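Local coordinates for protein transcriptional regulator (Pyrococcus horikoshii, PDB 1UDD) that is described as a transcriptional regulator, a TenA homologue of the all-helical TENA/THI-4/PQQC family, at residues P135-Y140 against G176-I181; E142-H147 against V165-E170. All blocks are in the same frame, centred on the assembly; numbering follows the deposited sequence.

Overall arrangement
Both contacts bring helix 126-146 against helix 169-183 or the segment that leads into it, and they lie within one all-helical TENA/THI-4/PQQC unit. Their centres are about 12 Å apart. Along the chain the order is 135-140, 142-147, 165-170, 176-181, so interaction 2 closes the shorter excursion and interaction 1 the longer one around it; this order is that of two helices running in opposite senses. The two contacts also touch directly, Tyr-140 O standing 3.5 Å from Tyr-166 CB. Together they place helix 126-146 against helix 169-183 and its lead-in at two points along the former, in a subunit whose four segments meet no other chain of the tetramer.

Interaction 1 of 2, residues P135-Y140 against G176-I181; sequences PCFWSY and GRLRKI
Trp-138 lays one face of its indole under the bend of Arg-179, a cation-pi and CH-pi contact between two helices of the all-helical TenA-type fold. Arg-179 CD stands 3.6 Å from the centroid of the six-membered ring and 3° off its normal. The next atom, NE, lies 3.5 Å from Trp-138 CE2. The guanidinium does not lie flat on the indole: the planes are 66° apart, it offers an edge, and CZ is 4.8 Å from the centroid of the five-membered ring. A bend in the arginine chain at chi3 (-92°) lets CD and NE pass over the indole. Trp-138 NE1 is hydrogen-bonded to Glu-142 OE2, which probably helps to fix the ring's rotation, and Trp-17 meets the same indole edge-to-face.

One residue back on each helix, the side chains of Leu-178 and Phe-137 cross at about a right angle. With no hydrogen bond between the segments, apolar and cation-pi packing carries the join; Leu-53 of helix 36-63 adds to the phenyl's surroundings. A single methyl makes the leucine's contact: CD1 sits over one face of the Phe-137 ring, displaced toward its rim, 3.6 Å from CG.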
loop_
_atom_site.group_PDB
_atom_site.type_symbol
_atom_site.label_atom_id
_atom_site.label_comp_id
_atom_site.label_asym_id
_atom_site.label_seq_id
_atom_site.Cartn_x
_atom_site.Cartn_y
_atom_site.Cartn_z
ATOM N N PRO A 135 5.474 -1.726 -21.201
ATOM C CA PRO A 135 6.639 -1.360 -22.012
ATOM C C PRO A 135 7.745 -2.387 -21.764
ATOM O O PRO A 135 8.429 -2.811 -22.691
ATOM C CB PRO A 135 6.996 0.028 -21.501
ATOM C CG PRO A 135 5.618 0.595 -21.109
ATOM C CD PRO A 135 4.970 -0.578 -20.420
ATOM N N CYS A 136 7.905 -2.800 -20.510
ATOM C CA CYS A 136 8.925 -3.803 -20.174
ATOM C C CYS A 136 8.753 -5.082 -20.982
ATOM O O CYS A 136 9.571 -5.401 -21.846
ATOM C CB CYS A 136 8.874 -4.159 -18.689
ATOM S SG CYS A 136 9.676 -5.751 -18.313
ATOM N N PHE A 137 7.683 -5.815 -20.699
ATOM C CA PHE A 137 7.414 -7.078 -21.386
ATOM C C PHE A 137 7.324 -6.948 -22.916
ATOM O O PHE A 137 7.958 -7.703 -23.650
ATOM C CB PHE A 137 6.106 -7.705 -20.871
ATOM C CG PHE A 137 6.187 -8.263 -19.469
ATOM C CD1 PHE A 137 6.040 -7.437 -18.362
ATOM C CD2 PHE A 137 6.379 -9.629 -19.259
ATOM C CE1 PHE A 137 6.080 -7.965 -17.060
ATOM C CE2 PHE A 137 6.420 -10.164 -17.965
ATOM C CZ PHE A 137 6.269 -9.332 -16.866
ATOM N N TRP A 138 6.558 -5.968 -23.385
ATOM C CA TRP A 138 6.333 -5.774 -24.816
ATOM C C TRP A 138 7.540 -5.320 -25.640
ATOM O O TRP A 138 7.836 -5.918 -26.676
ATOM C CB TRP A 138 5.151 -4.817 -25.011
ATOM C CG TRP A 138 4.556 -4.792 -26.392
ATOM C CD1 TRP A 138 4.920 -5.557 -27.476
ATOM C CD2 TRP A 138 3.495 -3.941 -26.840
ATOM N NE1 TRP A 138 4.150 -5.227 -28.570
ATOM C CE2 TRP A 138 3.266 -4.240 -28.208
ATOM C CE3 TRP A 138 2.713 -2.949 -26.220
ATOM C CZ2 TRP A 138 2.284 -3.583 -28.966
ATOM C CZ3 TRP A 138 1.734 -2.293 -26.978
ATOM C CH2 TRP A 138 1.531 -2.617 -28.336
ATOM N N SER A 139 8.241 -4.283 -25.190
ATOM C CA SER A 139 9.398 -3.801 -25.925
ATOM C C SER A 139 10.496 -4.855 -26.097
ATOM O O SER A 139 11.159 -4.878 -27.116
ATOM C CB SER A 139 9.996 -2.566 -25.248
ATOM O OG SER A 139 10.679 -2.908 -24.057
ATOM N N TYR A 140 10.699 -5.715 -25.105
ATOM C CA TYR A 140 11.738 -6.735 -25.214
ATOM C C TYR A 140 11.422 -7.717 -26.334
ATOM O O TYR A 140 12.327 -8.219 -27.010
ATOM C CB TYR A 140 11.916 -7.476 -23.879
ATOM C CG TYR A 140 12.960 -6.833 -22.981
ATOM C CD1 TYR A 140 12.820 -5.511 -22.535
ATOM C CD2 TYR A 140 14.132 -7.518 -22.649
ATOM C CE1 TYR A 140 13.839 -4.889 -21.785
ATOM C CE2 TYR A 140 15.146 -6.909 -21.912
ATOM C CZ TYR A 140 14.999 -5.603 -21.485
ATOM O OH TYR A 140 16.023 -5.016 -20.774
ATOM N N GLY A 176 1.116 -11.278 -25.135
ATOM C CA GLY A 176 -0.199 -11.239 -25.750
ATOM C C GLY A 176 -1.265 -11.201 -24.676
ATOM O O GLY A 176 -2.173 -10.366 -24.719
ATOM N N ARG A 177 -1.154 -12.103 -23.702
ATOM C CA ARG A 177 -2.099 -12.152 -22.594
ATOM C C ARG A 177 -2.127 -10.858 -21.776
ATOM O O ARG A 177 -3.195 -10.420 -21.334
ATOM C CB ARG A 177 -1.777 -13.314 -21.648
ATOM C CG ARG A 177 -2.543 -14.595 -21.970
ATOM C CD ARG A 177 -1.592 -15.764 -22.124
ATOM N NE ARG A 177 -0.746 -15.917 -20.944
ATOM C CZ ARG A 177 0.428 -16.540 -20.952
ATOM N NH1 ARG A 177 0.890 -17.067 -22.083
ATOM N NH2 ARG A 177 1.140 -16.628 -19.836
ATOM N N LEU A 178 -0.967 -10.256 -21.542
ATOM C CA LEU A 178 -0.945 -9.017 -20.772
ATOM C C LEU A 178 -1.717 -7.943 -21.538
ATOM O O LEU A 178 -2.474 -7.172 -20.945
ATOM C CB LEU A 178 0.491 -8.562 -20.499
ATOM C CG LEU A 178 1.261 -9.446 -19.494
ATOM C CD1 LEU A 178 2.664 -8.913 -19.281
ATOM C CD2 LEU A 178 0.525 -9.488 -18.166
ATOM N N ARG A 179 -1.548 -7.911 -22.856
ATOM C CA ARG A 179 -2.252 -6.932 -23.676
ATOM C C ARG A 179 -3.752 -7.202 -23.722
ATOM O O ARG A 179 -4.553 -6.265 -23.781
ATOM C CB ARG A 179 -1.671 -6.891 -25.095
ATOM C CG ARG A 179 -0.293 -6.231 -25.151
ATOM C CD ARG A 179 0.051 -5.619 -26.508
ATOM N NE ARG A 179 0.764 -6.548 -27.385
ATOM C CZ ARG A 179 0.203 -7.616 -27.922
ATOM N NH1 ARG A 179 -1.070 -7.860 -27.668
ATOM N NH2 ARG A 179 0.909 -8.453 -28.673
ATOM N N LYS A 180 -4.136 -8.478 -23.675
ATOM C CA LYS A 180 -5.544 -8.835 -23.712
ATOM C C LYS A 180 -6.233 -8.340 -22.453
ATOM O O LYS A 180 -7.344 -7.815 -22.500
ATOM C CB LYS A 180 -5.721 -10.347 -23.840
ATOM C CG LYS A 180 -7.173 -10.792 -23.687
ATOM C CD LYS A 180 -7.310 -12.298 -23.909
ATOM C CE LYS A 180 -8.767 -12.748 -23.880
ATOM N NZ LYS A 180 -8.896 -14.170 -24.315
ATOM N N ILE A 181 -5.570 -8.508 -21.317
ATOM C CA ILE A 181 -6.143 -8.042 -20.083
ATOM C C ILE A 181 -6.337 -6.528 -20.143
ATOM O O ILE A 181 -7.422 -6.025 -19.863
ATOM C CB ILE A 181 -5.264 -8.424 -18.896
ATOM C CG1 ILE A 181 -5.320 -9.949 -18.713
ATOM C CG2 ILE A 181 -5.757 -7.694 -17.645
ATOM C CD1 ILE A 181 -4.312 -10.507 -17.716
#

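Interaction 2 of 2, residues E142-H147 against V165-E170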
loop_
_atom_site.group_PDB
_atom_site.type_symbol
_atom_site.label_atom_id
_atom_site.label_comp_id
_atom_site.label_asym_id
_atom_site.label_seq_id
_atom_site.Cartn_x
_atom_site.Cartn_y
_atom_site.Cartn_z
ATOM N N GLU A 142 9.429 -6.899 -28.992
ATOM C CA GLU A 142 9.483 -6.130 -30.238
ATOM C C GLU A 142 10.916 -5.892 -30.688
ATOM O O GLU A 142 11.203 -5.886 -31.883
ATOM C CB GLU A 142 8.777 -4.777 -30.091
ATOM C CG GLU A 142 7.275 -4.823 -30.098
ATOM C CD GLU A 142 6.683 -5.358 -31.393
ATOM O OE1 GLU A 142 7.248 -5.109 -32.480
ATOM O OE2 GLU A 142 5.623 -6.012 -31.321
ATOM N N ILE A 143 11.807 -5.668 -29.727
ATOM C CA ILE A 143 13.207 -5.446 -30.039
ATOM C C ILE A 143 13.776 -6.698 -30.714
ATOM O O ILE A 143 14.436 -6.599 -31.742
ATOM C CB ILE A 143 14.027 -5.144 -28.763
ATOM C CG1 ILE A 143 13.630 -3.783 -28.175
ATOM C CG2 ILE A 143 15.503 -5.155 -29.094
ATOM C CD1 ILE A 143 14.303 -3.475 -26.810
ATOM N N ALA A 144 13.517 -7.868 -30.135
ATOM C CA ALA A 144 14.012 -9.125 -30.696
ATOM C C ALA A 144 13.425 -9.325 -32.085
ATOM O O ALA A 144 14.146 -9.655 -33.029
ATOM C CB ALA A 144 13.644 -10.298 -29.795
ATOM N N GLU A 145 12.117 -9.119 -32.212
ATOM C CA GLU A 145 11.458 -9.262 -33.508
ATOM C C GLU A 145 12.147 -8.330 -34.503
ATOM O O GLU A 145 12.472 -8.728 -35.615
ATOM C CB GLU A 145 9.969 -8.907 -33.379
ATOM C CG GLU A 145 9.159 -8.931 -34.675
ATOM C CD GLU A 145 9.132 -10.296 -35.339
ATOM O OE1 GLU A 145 9.139 -11.307 -34.606
ATOM O OE2 GLU A 145 9.086 -10.358 -36.591
ATOM N N TYR A 146 12.401 -7.101 -34.066
ATOM C CA TYR A 146 13.042 -6.076 -34.887
ATOM C C TYR A 146 14.450 -6.450 -35.369
ATOM O O TYR A 146 14.831 -6.119 -36.489
ATOM C CB TYR A 146 13.135 -4.767 -34.096
ATOM C CG TYR A 146 13.569 -3.560 -34.903
ATOM C CD1 TYR A 146 12.627 -2.698 -35.473
ATOM C CD2 TYR A 146 14.921 -3.265 -35.079
ATOM C CE1 TYR A 146 13.016 -1.572 -36.193
ATOM C CE2 TYR A 146 15.327 -2.141 -35.799
ATOM C CZ TYR A 146 14.366 -1.297 -36.349
ATOM O OH TYR A 146 14.760 -0.164 -37.023
ATOM N N HIS A 147 15.224 -7.109 -34.510
ATOM C CA HIS A 147 16.594 -7.498 -34.845
ATOM C C HIS A 147 16.745 -9.005 -35.052
ATOM O O HIS A 147 17.842 -9.549 -34.962
ATOM C CB HIS A 147 17.549 -7.034 -33.739
ATOM C CG HIS A 147 17.616 -5.547 -33.578
ATOM N ND1 HIS A 147 18.243 -4.727 -34.490
ATOM C CD2 HIS A 147 17.139 -4.732 -32.607
ATOM C CE1 HIS A 147 18.151 -3.472 -34.089
ATOM N NE2 HIS A 147 17.484 -3.448 -32.950
ATOM N N VAL A 165 15.246 -15.986 -26.224
ATOM C CA VAL A 165 14.180 -16.091 -25.236
ATOM C C VAL A 165 12.966 -15.229 -25.611
ATOM O O VAL A 165 11.813 -15.649 -25.464
ATOM C CB VAL A 165 14.671 -15.665 -23.838
ATOM C CG1 VAL A 165 13.569 -15.870 -22.824
ATOM C CG2 VAL A 165 15.900 -16.461 -23.448
ATOM N N TYR A 166 13.227 -14.036 -26.126
ATOM C CA TYR A 166 12.145 -13.125 -26.472
ATOM C C TYR A 166 11.361 -13.430 -27.749
ATOM O O TYR A 166 10.284 -12.864 -27.959
ATOM C CB TYR A 166 12.685 -11.692 -26.468
ATOM C CG TYR A 166 13.442 -11.396 -25.190
ATOM C CD1 TYR A 166 14.817 -11.188 -25.206
ATOM C CD2 TYR A 166 12.788 -11.385 -23.958
ATOM C CE1 TYR A 166 15.535 -10.976 -24.034
ATOM C CE2 TYR A 166 13.495 -11.180 -22.769
ATOM C CZ TYR A 166 14.873 -10.975 -22.818
ATOM O OH TYR A 166 15.589 -10.778 -21.664
ATOM N N LEU A 167 11.872 -14.346 -28.575
ATOM C CA LEU A 167 11.182 -14.740 -29.811
ATOM C C LEU A 167 10.328 -15.994 -29.622
ATOM O O LEU A 167 9.544 -16.350 -30.500
ATOM C CB LEU A 167 12.178 -15.031 -30.940
ATOM C CG LEU A 167 13.050 -13.931 -31.526
ATOM C CD1 LEU A 167 12.185 -12.733 -31.872
ATOM C CD2 LEU A 167 14.134 -13.566 -30.539
ATOM N N SER A 168 10.495 -16.676 -28.493
ATOM C CA SER A 168 9.739 -17.893 -28.223
ATOM C C SER A 168 8.232 -17.636 -28.184
ATOM O O SER A 168 7.794 -16.524 -27.880
ATOM C CB SER A 168 10.197 -18.502 -26.902
ATOM O OG SER A 168 10.012 -17.591 -25.832
ATOM N N ASN A 169 7.443 -18.664 -28.496
ATOM C CA ASN A 169 5.988 -18.543 -28.505
ATOM C C ASN A 169 5.455 -18.289 -27.114
ATOM O O ASN A 169 4.465 -17.585 -26.936
ATOM C CB ASN A 169 5.317 -19.815 -29.054
ATOM C CG ASN A 169 5.526 -19.995 -30.547
ATOM O OD1 ASN A 169 5.539 -19.024 -31.305
ATOM N ND2 ASN A 169 5.668 -21.246 -30.979
ATOM N N GLU A 170 6.105 -18.890 -26.127
ATOM C CA GLU A 170 5.686 -18.736 -24.753
ATOM C C GLU A 170 5.819 -17.277 -24.318
ATOM O O GLU A 170 4.914 -16.721 -23.694
ATOM C CB GLU A 170 6.537 -19.627 -23.832
ATOM C CG GLU A 170 6.477 -21.121 -24.131
ATOM C CD GLU A 170 7.216 -21.509 -25.410
ATOM O OE1 GLU A 170 8.459 -21.351 -25.463
ATOM O OE2 GLU A 170 6.548 -21.974 -26.361
#
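The last turn of helix 126-146 faces the link 165-168 between helices 157-164 and 169-183, and the backbones come closest at Ala-144 and Tyr-166, whose CA atoms are 6.1 Å apart. Ser-168, at psi 153°, takes the N-cap position of helix 169-183. Its OG is hydrogen-bonded to Val-165 O at 2.7 Å, tying the link to itself, and makes a weak hydrogen bond to Tyr-171 N in the first turn of the helix that follows.

No hydrogen bond joins the two segments; the side-chain contacts are chiefly between apolar carbons. Ala-144 points its methyl at the link, and so short a side chain is consistent with the close backbone approach. Leu-167 straddles that methyl: CD2 is 3.4 Å from Ala-144 CB, a close fit for two carbon atoms, and CD1 is 3.5 Å from the same atom. CD1 also lies against the backbone, 3.6 Å from Glu-145 N. From the residue before it, Tyr-166 CB meets Ala-144 CB at 3.7 Å. With its CG anti to the carbonyl carbon (chi1 -50°), the Tyr-166 ring leads away from 142-147 and packs edge-to-face with Tyr-140, Trp-162 and Tyr-171.

The contact thus joins the C-terminal end of helix 126-146 to the link between helices 157-164 and 169-183, while Ile-143 packs against helices 14-21 and 24-31, and Ala-144 also touches Tyr-30 of the latter.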